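Long-range contacts in FHA domain-containing protein DDL (Arabidopsis thaliana, PDB 3VPY), which probably binds phosphothreonine through its forkhead-associated domain, using a recognition cleft for Dicer-like1: residues Glu9-Ser14 with Tyr67-Lys72; Lys60-Ile65 with Ile117-Ser122; Pro85-Leu90 with Ser101-Gln106. All coordinates share one frame; numbering follows the deposited sequence.

Contact 1: Glu9-Ser14 with Tyr67-Lys72; sequences EARKPS and YREMEK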
ATOM      1  N   GLU A   9      -8.688  -6.925  12.046  1.00 22.24           N
ATOM      2  CA  GLU A   9      -7.238  -6.928  12.285  1.00 21.40           C
ATOM      3  C   GLU A   9      -6.546  -5.649  11.805  1.00 20.00           C
ATOM      4  O   GLU A   9      -5.312  -5.548  11.834  1.00 19.47           O
ATOM      5  CB  GLU A   9      -6.595  -8.188  11.662  1.00 20.52           C
ATOM      6  CG  GLU A   9      -6.545  -8.213  10.130  1.00 20.69           C
ATOM      7  CD  GLU A   9      -7.793  -8.793   9.468  1.00 20.65           C
ATOM      8  OE1 GLU A   9      -8.811  -9.036  10.153  1.00 20.44           O
ATOM      9  OE2 GLU A   9      -7.746  -9.007   8.245  1.00 18.99           O
ATOM     10  N   ALA A  10      -7.335  -4.682  11.340  1.00 19.23           N
ATOM     11  CA  ALA A  10      -6.789  -3.396  10.893  1.00 19.15           C
ATOM     12  C   ALA A  10      -6.037  -2.712  12.026  1.00 19.30           C
ATOM     13  O   ALA A  10      -6.543  -2.634  13.155  1.00 21.00           O
ATOM     14  CB  ALA A  10      -7.886  -2.492  10.407  1.00 18.58           C
ATOM     15  N   ARG A  11      -4.848  -2.207  11.715  1.00 19.14           N
ATOM     16  CA  ARG A  11      -4.022  -1.464  12.673  1.00 20.75           C
ATOM     17  C   ARG A  11      -3.155  -0.477  11.911  1.00 20.79           C
ATOM     18  O   ARG A  11      -2.739  -0.749  10.780  1.00 20.08           O
ATOM     19  CB  ARG A  11      -3.091  -2.374  13.489  1.00 21.34           C
ATOM     20  CG  ARG A  11      -3.738  -3.448  14.331  1.00 24.87           C
ATOM     21  CD  ARG A  11      -4.381  -2.947  15.612  1.00 27.94           C
ATOM     22  NE  ARG A  11      -4.804  -4.091  16.426  1.00 29.04           N
ATOM     23  CZ  ARG A  11      -5.916  -4.801  16.242  1.00 29.75           C
ATOM     24  NH1 ARG A  11      -6.777  -4.493  15.281  1.00 29.29           N
ATOM     25  NH2 ARG A  11      -6.183  -5.823  17.048  1.00 32.13           N
ATOM     26  N   LYS A  12      -2.892   0.671  12.535  1.00 22.11           N
ATOM     27  CA  LYS A  12      -1.924   1.611  12.009  1.00 22.46           C
ATOM     28  C   LYS A  12      -0.533   0.965  12.057  1.00 21.88           C
ATOM     29  O   LYS A  12      -0.162   0.368  13.085  1.00 22.56           O
ATOM     30  CB  LYS A  12      -1.959   2.894  12.860  1.00 23.46           C
ATOM     31  CG  LYS A  12      -1.235   4.065  12.265  1.00 26.56           C
ATOM     32  CD  LYS A  12      -1.656   5.384  12.938  1.00 28.45           C
ATOM     33  CE  LYS A  12      -0.450   6.337  13.083  1.00 32.64           C
ATOM     34  NZ  LYS A  12      -0.731   7.836  13.213  1.00 31.16           N
ATOM     35  N   PRO A  13       0.249   1.083  10.970  1.00 21.17           N
ATOM     36  CA  PRO A  13       1.603   0.507  10.980  1.00 21.11           C
ATOM     37  C   PRO A  13       2.571   1.355  11.805  1.00 22.51           C
ATOM     38  O   PRO A  13       2.305   2.550  12.044  1.00 23.19           O
ATOM     39  CB  PRO A  13       2.022   0.571   9.506  1.00 20.19           C
ATOM     40  CG  PRO A  13       1.274   1.731   8.965  1.00 20.09           C
ATOM     41  CD  PRO A  13      -0.048   1.775   9.698  1.00 20.71           C
ATOM     42  N   SER A  14       3.682   0.740  12.219  1.00 22.84           N
ATOM     43  CA  SER A  14       4.822   1.466  12.800  1.00 23.63           C
ATOM     44  C   SER A  14       5.944   1.726  11.781  1.00 22.76           C
ATOM     45  O   SER A  14       6.623   2.752  11.852  1.00 22.29           O
ATOM     46  CB  SER A  14       5.353   0.733  14.033  1.00 24.68           C
ATOM     47  OG  SER A  14       5.725  -0.596  13.714  1.00 26.76           O
ATOM     48  N   TYR A  67      -3.802  -1.721   6.052  1.00 13.28           N
ATOM     49  CA  TYR A  67      -2.853  -2.312   7.002  1.00 13.33           C
ATOM     50  C   TYR A  67      -3.559  -3.331   7.872  1.00 14.62           C
ATOM     51  O   TYR A  67      -4.655  -3.075   8.335  1.00 16.61           O
ATOM     52  CB  TYR A  67      -2.136  -1.215   7.833  1.00 14.70           C
ATOM     53  CG  TYR A  67      -1.166  -0.466   6.967  1.00 13.25           C
ATOM     54  CD1 TYR A  67       0.082  -1.002   6.680  1.00 14.08           C
ATOM     55  CD2 TYR A  67      -1.518   0.744   6.371  1.00 14.05           C
ATOM     56  CE1 TYR A  67       0.965  -0.365   5.822  1.00 14.62           C
ATOM     57  CE2 TYR A  67      -0.629   1.402   5.514  1.00 14.04           C
ATOM     58  CZ  TYR A  67       0.611   0.844   5.258  1.00 13.53           C
ATOM     59  OH  TYR A  67       1.480   1.481   4.394  1.00 14.75           O
ATOM     60  N   ARG A  68      -2.932  -4.500   8.026  1.00 13.59           N
ATOM     61  CA  ARG A  68      -3.464  -5.641   8.773  1.00 14.52           C
ATOM     62  C   ARG A  68      -2.411  -6.231   9.708  1.00 14.69           C
ATOM     63  O   ARG A  68      -1.255  -6.467   9.302  1.00 14.59           O
ATOM     64  CB  ARG A  68      -3.944  -6.729   7.793  1.00 13.92           C
ATOM     65  CG  ARG A  68      -5.112  -6.297   6.897  1.00 14.02           C
ATOM     66  CD  ARG A  68      -5.305  -7.298   5.759  1.00 14.81           C
ATOM     67  NE  ARG A  68      -5.755  -8.591   6.282  1.00 15.45           N
ATOM     68  CZ  ARG A  68      -5.527  -9.774   5.710  1.00 14.59           C
ATOM     69  NH1 ARG A  68      -4.821  -9.862   4.592  1.00 19.46           N
ATOM     70  NH2 ARG A  68      -5.964 -10.887   6.284  1.00 17.17           N
ATOM     71  N   GLU A  69      -2.815  -6.469  10.957  1.00 15.83           N
ATOM     72  CA  GLU A  69      -1.946  -7.127  11.927  1.00 18.08           C
ATOM     73  C   GLU A  69      -2.019  -8.629  11.710  1.00 18.94           C
ATOM     74  O   GLU A  69      -3.107  -9.236  11.811  1.00 20.17           O
ATOM     75  CB  GLU A  69      -2.370  -6.757  13.354  1.00 19.17           C
ATOM     76  CG  GLU A  69      -1.370  -7.136  14.426  1.00 20.38           C
ATOM     77  CD  GLU A  69      -1.849  -6.718  15.815  1.00 22.95           C
ATOM     78  OE1 GLU A  69      -2.839  -7.294  16.310  1.00 27.22           O
ATOM     79  OE2 GLU A  69      -1.231  -5.810  16.400  1.00 28.77           O
HETATM   80  N   MSE A  70      -0.863  -9.230  11.415  1.00 18.87           N
HETATM   81  CA  MSE A  70      -0.772 -10.680  11.149  1.00 19.48           C
HETATM   82  C   MSE A  70       0.312 -11.297  12.011  1.00 20.44           C
HETATM   83  O   MSE A  70       1.109 -10.588  12.607  1.00 20.09           O
HETATM   84  CB  MSE A  70      -0.382 -10.907   9.687  1.00 19.06           C
HETATM   85  CG  MSE A  70      -1.170 -10.095   8.683  1.00 18.72           C
HETATM   86 SE   MSE A  70      -3.035 -10.668   8.616  1.00 27.47          SE
HETATM   87  CE  MSE A  70      -2.791 -12.363   7.672  1.00 21.72           C
ATOM     88  N   GLU A  71       0.393 -12.623  12.017  1.00 21.92           N
ATOM     89  CA  GLU A  71       1.490 -13.322  12.707  1.00 23.84           C
ATOM     90  C   GLU A  71       2.861 -13.035  12.103  1.00 24.02           C
ATOM     91  O   GLU A  71       2.988 -12.714  10.916  1.00 22.95           O
ATOM     92  CB  GLU A  71       1.239 -14.815  12.727  1.00 24.94           C
ATOM     93  CG  GLU A  71       0.118 -15.179  13.668  1.00 27.08           C
ATOM     94  CD  GLU A  71      -0.073 -16.675  13.848  1.00 31.13           C
ATOM     95  OE1 GLU A  71       0.613 -17.483  13.183  1.00 31.54           O
ATOM     96  OE2 GLU A  71      -0.928 -17.036  14.675  1.00 33.29           O
ATOM     97  N   LYS A  72       3.883 -13.134  12.935  1.00 25.48           N
ATOM     98  CA  LYS A  72       5.255 -12.977  12.469  1.00 26.83           C
ATOM     99  C   LYS A  72       6.103 -13.983  13.199  1.00 28.51           C
ATOM    100  O   LYS A  72       6.149 -13.976  14.426  1.00 28.01           O
ATOM    101  CB  LYS A  72       5.783 -11.575  12.759  1.00 27.17           C
ATOM    102  CG  LYS A  72       7.322 -11.457  12.663  1.00 29.59           C
ATOM    103  CD  LYS A  72       7.862 -10.488  13.694  1.00 34.29           C
ATOM    104  CE  LYS A  72       8.948  -9.607  13.098  1.00 36.61           C
ATOM    105  NZ  LYS A  72       9.308  -8.496  14.026  1.00 37.72           N
TER
HETATM  106  O   HOH W   1      -3.505  -6.905  18.892  1.00 43.12           O

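Contact 2: Lys60-Ile65 with Ile117-Ser122; sequences KQHAVI and IKFGNS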
ATOM      1  N   LYS A  60     -14.428   6.020  -9.071  1.00 14.08           N
ATOM      2  CA  LYS A  60     -14.648   6.950  -7.955  1.00 15.28           C
ATOM      3  C   LYS A  60     -13.987   6.469  -6.658  1.00 14.97           C
ATOM      4  O   LYS A  60     -13.308   7.226  -5.946  1.00 15.07           O
ATOM      5  CB  LYS A  60     -16.150   7.139  -7.756  1.00 16.69           C
ATOM      6  CG  LYS A  60     -16.807   8.006  -8.827  1.00 18.96           C
ATOM      7  CD  LYS A  60     -18.310   7.997  -8.674  1.00 23.39           C
ATOM      8  CE  LYS A  60     -18.786   9.212  -7.943  1.00 29.34           C
ATOM      9  NZ  LYS A  60     -20.223   9.420  -8.257  1.00 29.87           N
ATOM     10  N   GLN A  61     -14.190   5.187  -6.372  1.00 15.16           N
ATOM     11  CA  GLN A  61     -13.487   4.471  -5.308  1.00 14.98           C
ATOM     12  C   GLN A  61     -12.843   3.236  -5.946  1.00 15.09           C
ATOM     13  O   GLN A  61     -13.533   2.274  -6.332  1.00 15.15           O
ATOM     14  CB  GLN A  61     -14.466   4.060  -4.195  1.00 16.11           C
ATOM     15  CG  GLN A  61     -15.196   5.228  -3.539  1.00 17.30           C
ATOM     16  CD  GLN A  61     -16.095   4.788  -2.392  1.00 18.26           C
ATOM     17  OE1 GLN A  61     -15.680   4.008  -1.543  1.00 20.39           O
ATOM     18  NE2 GLN A  61     -17.316   5.319  -2.349  1.00 21.36           N
ATOM     19  N   HIS A  62     -11.524   3.283  -6.084  1.00 13.81           N
ATOM     20  CA  HIS A  62     -10.828   2.382  -6.986  1.00 13.91           C
ATOM     21  C   HIS A  62     -10.187   1.238  -6.222  1.00 13.19           C
ATOM     22  O   HIS A  62     -10.404   0.080  -6.552  1.00 13.88           O
ATOM     23  CB  HIS A  62      -9.749   3.141  -7.765  1.00 13.11           C
ATOM     24  CG  HIS A  62      -9.341   2.477  -9.039  1.00 13.17           C
ATOM     25  ND1 HIS A  62      -8.518   1.374  -9.105  1.00 17.47           N
ATOM     26  CD2 HIS A  62      -9.657   2.785 -10.319  1.00 12.74           C
ATOM     27  CE1 HIS A  62      -8.335   1.041 -10.372  1.00 11.30           C
ATOM     28  NE2 HIS A  62      -9.017   1.880 -11.125  1.00 16.61           N
ATOM     29  N   ALA A  63      -9.390   1.563  -5.210  1.00 12.28           N
ATOM     30  CA  ALA A  63      -8.628   0.542  -4.473  1.00 12.38           C
ATOM     31  C   ALA A  63      -8.354   1.073  -3.079  1.00 11.79           C
ATOM     32  O   ALA A  63      -8.358   2.293  -2.859  1.00 11.88           O
ATOM     33  CB  ALA A  63      -7.325   0.252  -5.166  1.00 11.87           C
ATOM     34  N   VAL A  64      -8.108   0.164  -2.137  1.00 12.18           N
ATOM     35  CA  VAL A  64      -7.628   0.564  -0.815  1.00 13.42           C
ATOM     36  C   VAL A  64      -6.273  -0.111  -0.520  1.00 12.73           C
ATOM     37  O   VAL A  64      -6.013  -1.221  -0.982  1.00 13.27           O
ATOM     38  CB  VAL A  64      -8.689   0.257   0.297  1.00 14.87           C
ATOM     39  CG1 VAL A  64      -8.959  -1.257   0.459  1.00 15.40           C
ATOM     40  CG2 VAL A  64      -8.287   0.861   1.612  1.00 20.49           C
ATOM     41  N   ILE A  65      -5.402   0.587   0.188  1.00 12.46           N
ATOM     42  CA  ILE A  65      -4.281  -0.087   0.855  1.00 12.30           C
ATOM     43  C   ILE A  65      -4.653  -0.172   2.327  1.00 13.24           C
ATOM     44  O   ILE A  65      -4.876   0.860   2.987  1.00 13.12           O
ATOM     45  CB  ILE A  65      -2.922   0.615   0.628  1.00 11.98           C
ATOM     46  CG1 ILE A  65      -2.505   0.419  -0.836  1.00 11.81           C
ATOM     47  CG2 ILE A  65      -1.854   0.026   1.577  1.00 13.37           C
ATOM     48  CD1 ILE A  65      -1.240   1.154  -1.294  1.00 12.20           C
ATOM     49  N   ILE A 117       2.740   0.197  -8.330  1.00 13.69           N
ATOM     50  CA  ILE A 117       1.288   0.143  -8.366  1.00 13.87           C
ATOM     51  C   ILE A 117       0.772   1.109  -9.416  1.00 13.30           C
ATOM     52  O   ILE A 117       1.252   2.245  -9.514  1.00 13.01           O
ATOM     53  CB  ILE A 117       0.730   0.538  -6.999  1.00 15.05           C
ATOM     54  CG1 ILE A 117       1.296  -0.410  -5.934  1.00 17.93           C
ATOM     55  CG2 ILE A 117      -0.785   0.502  -7.008  1.00 16.35           C
ATOM     56  CD1 ILE A 117       1.049   0.050  -4.515  1.00 22.23           C
ATOM     57  N   LYS A 118      -0.223   0.662 -10.172  1.00 12.30           N
ATOM     58  CA  LYS A 118      -0.871   1.520 -11.175  1.00 13.76           C
ATOM     59  C   LYS A 118      -2.359   1.272 -11.134  1.00 13.67           C
ATOM     60  O   LYS A 118      -2.786   0.111 -11.055  1.00 13.78           O
ATOM     61  CB  LYS A 118      -0.355   1.196 -12.571  1.00 14.43           C
ATOM     62  CG  LYS A 118      -0.934   2.070 -13.685  1.00 18.60           C
ATOM     63  CD  LYS A 118      -0.567   1.474 -15.034  1.00 26.47           C
ATOM     64  CE  LYS A 118      -0.854   2.403 -16.165  1.00 30.18           C
ATOM     65  NZ  LYS A 118       0.143   2.171 -17.272  1.00 35.09           N
ATOM     66  N   PHE A 119      -3.138   2.349 -11.225  1.00 12.95           N
ATOM     67  CA  PHE A 119      -4.590   2.234 -11.209  1.00 12.82           C
ATOM     68  C   PHE A 119      -5.104   2.504 -12.610  1.00 13.77           C
ATOM     69  O   PHE A 119      -4.771   3.524 -13.225  1.00 14.37           O
ATOM     70  CB  PHE A 119      -5.195   3.212 -10.179  1.00 12.47           C
ATOM     71  CG  PHE A 119      -4.636   3.045  -8.794  1.00 12.97           C
ATOM     72  CD1 PHE A 119      -4.965   1.912  -8.027  1.00 14.77           C
ATOM     73  CD2 PHE A 119      -3.783   4.004  -8.239  1.00 14.61           C
ATOM     74  CE1 PHE A 119      -4.442   1.735  -6.713  1.00 14.82           C
ATOM     75  CE2 PHE A 119      -3.249   3.838  -6.942  1.00 15.84           C
ATOM     76  CZ  PHE A 119      -3.585   2.686  -6.178  1.00 15.84           C
ATOM     77  N   GLY A 120      -5.927   1.582 -13.106  1.00 14.18           N
ATOM     78  CA  GLY A 120      -6.508   1.667 -14.423  1.00 15.78           C
ATOM     79  C   GLY A 120      -5.481   1.870 -15.519  1.00 16.36           C
ATOM     80  O   GLY A 120      -4.461   1.175 -15.566  1.00 17.10           O
ATOM     81  N   ASN A 121      -5.741   2.852 -16.379  1.00 16.69           N
ATOM     82  CA  ASN A 121      -4.839   3.189 -17.482  1.00 17.30           C
ATOM     83  C   ASN A 121      -4.156   4.533 -17.248  1.00 17.47           C
ATOM     84  O   ASN A 121      -3.811   5.264 -18.199  1.00 17.41           O
ATOM     85  CB  ASN A 121      -5.630   3.193 -18.787  1.00 19.36           C
ATOM     86  CG  ASN A 121      -6.357   1.886 -19.015  1.00 20.96           C
ATOM     87  OD1 ASN A 121      -7.553   1.861 -19.346  1.00 25.82           O
ATOM     88  ND2 ASN A 121      -5.633   0.772 -18.828  1.00 20.21           N
ATOM     89  N   SER A 122      -3.973   4.841 -15.967  1.00 16.68           N
ATOM     90  CA  SER A 122      -3.416   6.113 -15.548  1.00 16.71           C
ATOM     91  C   SER A 122      -1.996   6.309 -16.097  1.00 17.38           C
ATOM     92  O   SER A 122      -1.261   5.345 -16.308  1.00 18.94           O
ATOM     93  CB  SER A 122      -3.448   6.240 -14.013  1.00 15.78           C
ATOM     94  OG  SER A 122      -2.908   7.483 -13.621  1.00 17.89           O
TER

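Contact 3: Pro85-Leu90 with Ser101-Gln106; sequences PYIMDL and SPIEPQ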
ATOM      1  N   PRO A  85       1.148  -3.931   4.835  1.00 12.91           N
ATOM      2  CA  PRO A  85       0.243  -3.354   3.837  1.00 12.50           C
ATOM      3  C   PRO A  85      -0.319  -4.403   2.893  1.00 12.16           C
ATOM      4  O   PRO A  85       0.429  -5.265   2.427  1.00 13.28           O
ATOM      5  CB  PRO A  85       1.142  -2.395   3.050  1.00 12.31           C
ATOM      6  CG  PRO A  85       2.515  -3.026   3.129  1.00 12.22           C
ATOM      7  CD  PRO A  85       2.574  -3.743   4.476  1.00 13.35           C
ATOM      8  N   TYR A  86      -1.628  -4.308   2.625  1.00 12.19           N
ATOM      9  CA  TYR A  86      -2.318  -5.138   1.611  1.00 13.02           C
ATOM     10  C   TYR A  86      -3.127  -4.243   0.696  1.00 12.87           C
ATOM     11  O   TYR A  86      -3.756  -3.298   1.170  1.00 14.79           O
ATOM     12  CB  TYR A  86      -3.288  -6.129   2.286  1.00 13.00           C
ATOM     13  CG  TYR A  86      -2.534  -7.121   3.099  1.00 14.17           C
ATOM     14  CD1 TYR A  86      -2.333  -8.429   2.644  1.00 11.99           C
ATOM     15  CD2 TYR A  86      -1.996  -6.753   4.342  1.00 15.14           C
ATOM     16  CE1 TYR A  86      -1.577  -9.341   3.418  1.00 13.65           C
ATOM     17  CE2 TYR A  86      -1.258  -7.634   5.105  1.00 12.14           C
ATOM     18  CZ  TYR A  86      -1.044  -8.921   4.640  1.00 14.82           C
ATOM     19  OH  TYR A  86      -0.306  -9.763   5.420  1.00 15.47           O
ATOM     20  N   ILE A  87      -3.122  -4.516  -0.596  1.00 12.62           N
ATOM     21  CA  ILE A  87      -3.965  -3.718  -1.499  1.00 12.29           C
ATOM     22  C   ILE A  87      -5.218  -4.524  -1.846  1.00 13.41           C
ATOM     23  O   ILE A  87      -5.160  -5.754  -1.918  1.00 13.03           O
ATOM     24  CB  ILE A  87      -3.189  -3.271  -2.773  1.00 12.64           C
ATOM     25  CG1 ILE A  87      -3.974  -2.233  -3.578  1.00 12.48           C
ATOM     26  CG2 ILE A  87      -2.818  -4.485  -3.655  1.00 13.79           C
ATOM     27  CD1 ILE A  87      -3.118  -1.481  -4.558  1.00 13.93           C
HETATM   28  N   MSE A  88      -6.338  -3.832  -2.062  1.00 13.36           N
HETATM   29  CA  MSE A  88      -7.553  -4.491  -2.519  1.00 15.54           C
HETATM   30  C   MSE A  88      -8.226  -3.601  -3.558  1.00 13.84           C
HETATM   31  O   MSE A  88      -8.486  -2.417  -3.297  1.00 13.48           O
HETATM   32  CB  MSE A  88      -8.515  -4.774  -1.351  1.00 16.18           C
HETATM   33  CG  MSE A  88      -9.772  -5.445  -1.822  1.00 17.53           C
HETATM   34 SE   MSE A  88     -11.000  -5.945  -0.380  1.00 26.99          SE
HETATM   35  CE  MSE A  88     -10.220  -7.580   0.258  1.00 28.11           C
ATOM     36  N   ASP A  89      -8.470  -4.167  -4.737  1.00 12.96           N
ATOM     37  CA  ASP A  89      -9.215  -3.460  -5.763  1.00 13.15           C
ATOM     38  C   ASP A  89     -10.710  -3.575  -5.467  1.00 14.63           C
ATOM     39  O   ASP A  89     -11.205  -4.645  -5.095  1.00 15.42           O
ATOM     40  CB  ASP A  89      -8.895  -3.996  -7.143  1.00 13.98           C
ATOM     41  CG  ASP A  89      -9.728  -3.347  -8.212  1.00 12.91           C
ATOM     42  OD1 ASP A  89      -9.250  -2.363  -8.808  1.00 14.00           O
ATOM     43  OD2 ASP A  89     -10.865  -3.777  -8.438  1.00 14.58           O
ATOM     44  N   LEU A  90     -11.439  -2.481  -5.668  1.00 14.18           N
ATOM     45  CA  LEU A  90     -12.838  -2.444  -5.246  1.00 16.41           C
ATOM     46  C   LEU A  90     -13.788  -2.725  -6.400  1.00 16.95           C
ATOM     47  O   LEU A  90     -14.907  -2.183  -6.443  1.00 20.24           O
ATOM     48  CB  LEU A  90     -13.174  -1.104  -4.562  1.00 16.23           C
ATOM     49  CG  LEU A  90     -12.256  -0.750  -3.384  1.00 15.94           C
ATOM     50  CD1 LEU A  90     -12.528   0.647  -2.853  1.00 18.02           C
ATOM     51  CD2 LEU A  90     -12.445  -1.748  -2.262  1.00 16.01           C
ATOM     52  N   SER A 101       0.903  -6.546 -13.362  1.00 17.40           N
ATOM     53  CA  SER A 101      -0.082  -7.620 -13.451  1.00 17.25           C
ATOM     54  C   SER A 101      -1.335  -7.253 -12.643  1.00 15.48           C
ATOM     55  O   SER A 101      -1.204  -6.841 -11.482  1.00 13.06           O
ATOM     56  CB  SER A 101       0.534  -8.926 -12.924  1.00 18.78           C
ATOM     57  OG  SER A 101      -0.431  -9.967 -12.899  1.00 24.18           O
ATOM     58  N   PRO A 102      -2.537  -7.388 -13.248  1.00 15.75           N
ATOM     59  CA  PRO A 102      -3.776  -7.009 -12.561  1.00 15.10           C
ATOM     60  C   PRO A 102      -4.087  -7.949 -11.398  1.00 15.60           C
ATOM     61  O   PRO A 102      -3.648  -9.105 -11.413  1.00 16.98           O
ATOM     62  CB  PRO A 102      -4.861  -7.130 -13.653  1.00 15.77           C
ATOM     63  CG  PRO A 102      -4.304  -8.048 -14.669  1.00 17.13           C
ATOM     64  CD  PRO A 102      -2.789  -7.921 -14.602  1.00 16.35           C
ATOM     65  N   ILE A 103      -4.834  -7.451 -10.419  1.00 15.16           N
ATOM     66  CA  ILE A 103      -5.299  -8.259  -9.291  1.00 15.61           C
ATOM     67  C   ILE A 103      -6.784  -8.580  -9.374  1.00 16.42           C
ATOM     68  O   ILE A 103      -7.571  -7.837  -9.979  1.00 16.68           O
ATOM     69  CB  ILE A 103      -4.994  -7.580  -7.947  1.00 14.89           C
ATOM     70  CG1 ILE A 103      -5.690  -6.209  -7.829  1.00 14.52           C
ATOM     71  CG2 ILE A 103      -3.484  -7.419  -7.753  1.00 15.22           C
ATOM     72  CD1 ILE A 103      -5.424  -5.544  -6.455  1.00 14.05           C
ATOM     73  N   GLU A 104      -7.155  -9.723  -8.802  1.00 17.21           N
ATOM     74  CA  GLU A 104      -8.553 -10.089  -8.610  1.00 19.75           C
ATOM     75  C   GLU A 104      -9.229  -9.095  -7.674  1.00 19.12           C
ATOM     76  O   GLU A 104      -8.688  -8.786  -6.615  1.00 19.55           O
ATOM     77  CB  GLU A 104      -8.642 -11.507  -8.033  1.00 20.64           C
ATOM     78  CG  GLU A 104      -8.575 -12.545  -9.095  1.00 27.00           C
ATOM     79  CD  GLU A 104      -9.851 -12.543  -9.940  1.00 32.45           C
ATOM     80  OE1 GLU A 104     -10.966 -12.640  -9.373  1.00 37.53           O
ATOM     81  OE2 GLU A 104      -9.739 -12.432 -11.169  1.00 36.63           O
ATOM     82  N   PRO A 105     -10.381  -8.536  -8.085  1.00 19.41           N
ATOM     83  CA  PRO A 105     -11.064  -7.610  -7.180  1.00 19.20           C
ATOM     84  C   PRO A 105     -11.521  -8.262  -5.867  1.00 19.39           C
ATOM     85  O   PRO A 105     -11.794  -9.486  -5.817  1.00 19.87           O
ATOM     86  CB  PRO A 105     -12.275  -7.135  -8.008  1.00 20.39           C
ATOM     87  CG  PRO A 105     -12.461  -8.186  -9.055  1.00 21.92           C
ATOM     88  CD  PRO A 105     -11.093  -8.692  -9.372  1.00 20.41           C
ATOM     89  N   GLN A 106     -11.600  -7.444  -4.817  1.00 18.19           N
ATOM     90  CA  GLN A 106     -12.165  -7.846  -3.513  1.00 19.21           C
ATOM     91  C   GLN A 106     -11.366  -8.930  -2.805  1.00 18.88           C
ATOM     92  O   GLN A 106     -11.916  -9.726  -2.031  1.00 19.52           O
ATOM     93  CB  GLN A 106     -13.651  -8.241  -3.631  1.00 20.90           C
ATOM     94  CG  GLN A 106     -14.515  -7.195  -4.363  1.00 23.96           C
ATOM     95  CD  GLN A 106     -14.815  -5.945  -3.549  1.00 27.86           C
ATOM     96  OE1 GLN A 106     -14.597  -5.891  -2.335  1.00 30.66           O
ATOM     97  NE2 GLN A 106     -15.339  -4.926  -4.225  1.00 31.45           N
TER
HETATM   98  O   HOH W   2      -8.175  -6.991  -4.870  1.00 15.66           O

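Contact 1: Glu9-Ser14 with Tyr67-Lys72
Two N-H groups of Arg68 converge on Glu9 OE2: NE gives the main bond at 2.8 Å, and NH2 adds a weak one at 3.2 Å. This salt bridge ties the N-terminal loop to strand 63-73 of the FHA beta sandwich. Glu9 puts CG between its backbone N and carbonyl carbon (chi1 71°) and bends at chi2, which lays its side chain beside that of Arg68, both pointing the same way. OE2 lies close to the guanidinium plane and accepts from NE through its anti lone pair. SE of the selenomethionine Met70 lies over one face of the same guanidinium, toward its rim, and Arg68 also makes a cation-pi contact with Tyr86. One residue on, Glu69 N donates a nearly straight bond to Glu9 O, 2.8 Å long with 174° at the hydrogen.

Arg11 meets Glu69 differently. Its CG packs on Glu69 CB at 3.7 Å, but the guanidinium has Glu69 OE1 well out of its plane, a long pairing of charges alone. Arg11 NH1 is instead spent on Ala10 O, at 2.8 Å, and on Pro8 O. Glu69 OE2 has a firmer salt bridge with Lys81, and a water bonded to Glu69 OE1 reaches Arg11 NH2 only weakly.

Farther along, Pro13 makes a CH-pi contact over the buried Tyr67 ring, its CG 3.6 Å from the centroid and 4° off the normal.

Contact 2: Lys60-Ile65 with Ile117-Ser122
The backbones around His62-Ile65 and Ile117-Gly120 run nearly antiparallel, 167° apart, yet their nearest CA atoms, those of His62 and Phe119, are 7.5 Å apart; this spacing suits side chains meeting between the two sheets of the FHA beta sandwich. At the start of strand 63-73, His62 and Ala63 form a classic beta bulge opposite Phe42, and both direct their CB atoms toward the other segment. His62 probably occupies the histidine place of the FHA Ser-x-x-His motif. Phe119 CB sits over the imidazole face, 4.0 Å from the centroid of the His62 ring, while the Phe119 ring turns an edge toward that face in an offset edge-to-face pair, with planes at 69°. The imidazole reaches this place because His62 CG is roughly anti to the backbone N (chi1 -158°). Phe119 CE1 then touches Ala63 CB at 3.6 Å, and farther along Ile65 and Ile117 meet tip to tip through their CD1 atoms.

Gly120 follows Phe119 in a type II' turn, whose Ser122 N bonds to Phe119 O at 3.1 Å. Gly120 N packs 3.7 Å from His62 NE2, without a hydrogen bond, which ties the turn to the imidazole. His62 ND1 has a weak hydrogen bond to Thr96 OG1. With a leucine in place of His62, Thr96 would probably lose that partner and Phe119 the flat face under its CB. Pi packing and dispersion thus join the two segments, while the weak polar bond of the imidazole goes to a third strand, 96-98.

Contact 3: Pro85-Leu90 with Ser101-Gln106
Ile103 sets CG1 between its backbone N and carbonyl carbon (chi1 61°), which carries CD1 across to strand 79-89, where it packs on Asp89 CB at 3.9 Å. Asp89 holds CG anti to its own N (chi1 176°), and its carboxylate runs alongside Pro105, with Asp89 OD2 3.7 Å from Pro105 CB. Ile103 CD1 also reaches Ile87 CG2 at 4.0 Å, so the isoleucine straddles two alternate residues of the FHA sandwich strand. The stronger partners of the carboxylate lie elsewhere: OD1 is hydrogen-bonded to both Ser92 and Thr96 and OD2 weakly to Gly91 N, which limits its rotation. Asp89 leads into what is probably the conserved FHA loop carrying Ser92, in keeping with a phosphothreonine-recognition fold.

Two polar links join the backbones. Gln106 N donates to Asp89 O at 2.8 Å, in the carbonyl plane and with 162° at the hydrogen. A water accepts from Asp89 N at 2.8 Å and donates to Glu104 O at 2.6 Å. The selenomethionine Met88 lays CE against Gln106 C at 3.5 Å, and Gln106 NE2 folds back beside the Leu90 carbonyl group.

Asp89 makes these links from the same edge of strand 79-89 on which Ile87 pairs with Tyr109 of strand 109-110. Strand 63-73 flanks the other edge, and Ile103 also touches Ile98 of strand 96-98, in the facing sheet, and Tyr109.

How the contacts relate
From the N terminus, the loop 9-14 is the first partner, and contact 1 closes when the chain returns along 67-72. Contact 2 has already opened at 60-65, earlier on the same strand 63-73, and ends only at 117-122, so the two cross along the sequence, with centres about 22 Å apart. Contact 3 falls wholly within the span of contact 2 and begins after contact 1 has closed. Strands 63-73 and 79-89 are sheet neighbours, and Val64 O to Met88 N, 2.8 Å, probably hydrogen-bonds contact 2 to contact 3. Contact 1 fastens the N-terminal loop, contact 2 joins the two sheets, and contact 3 lays Ile103-Gln106 against the end of strand 79-89.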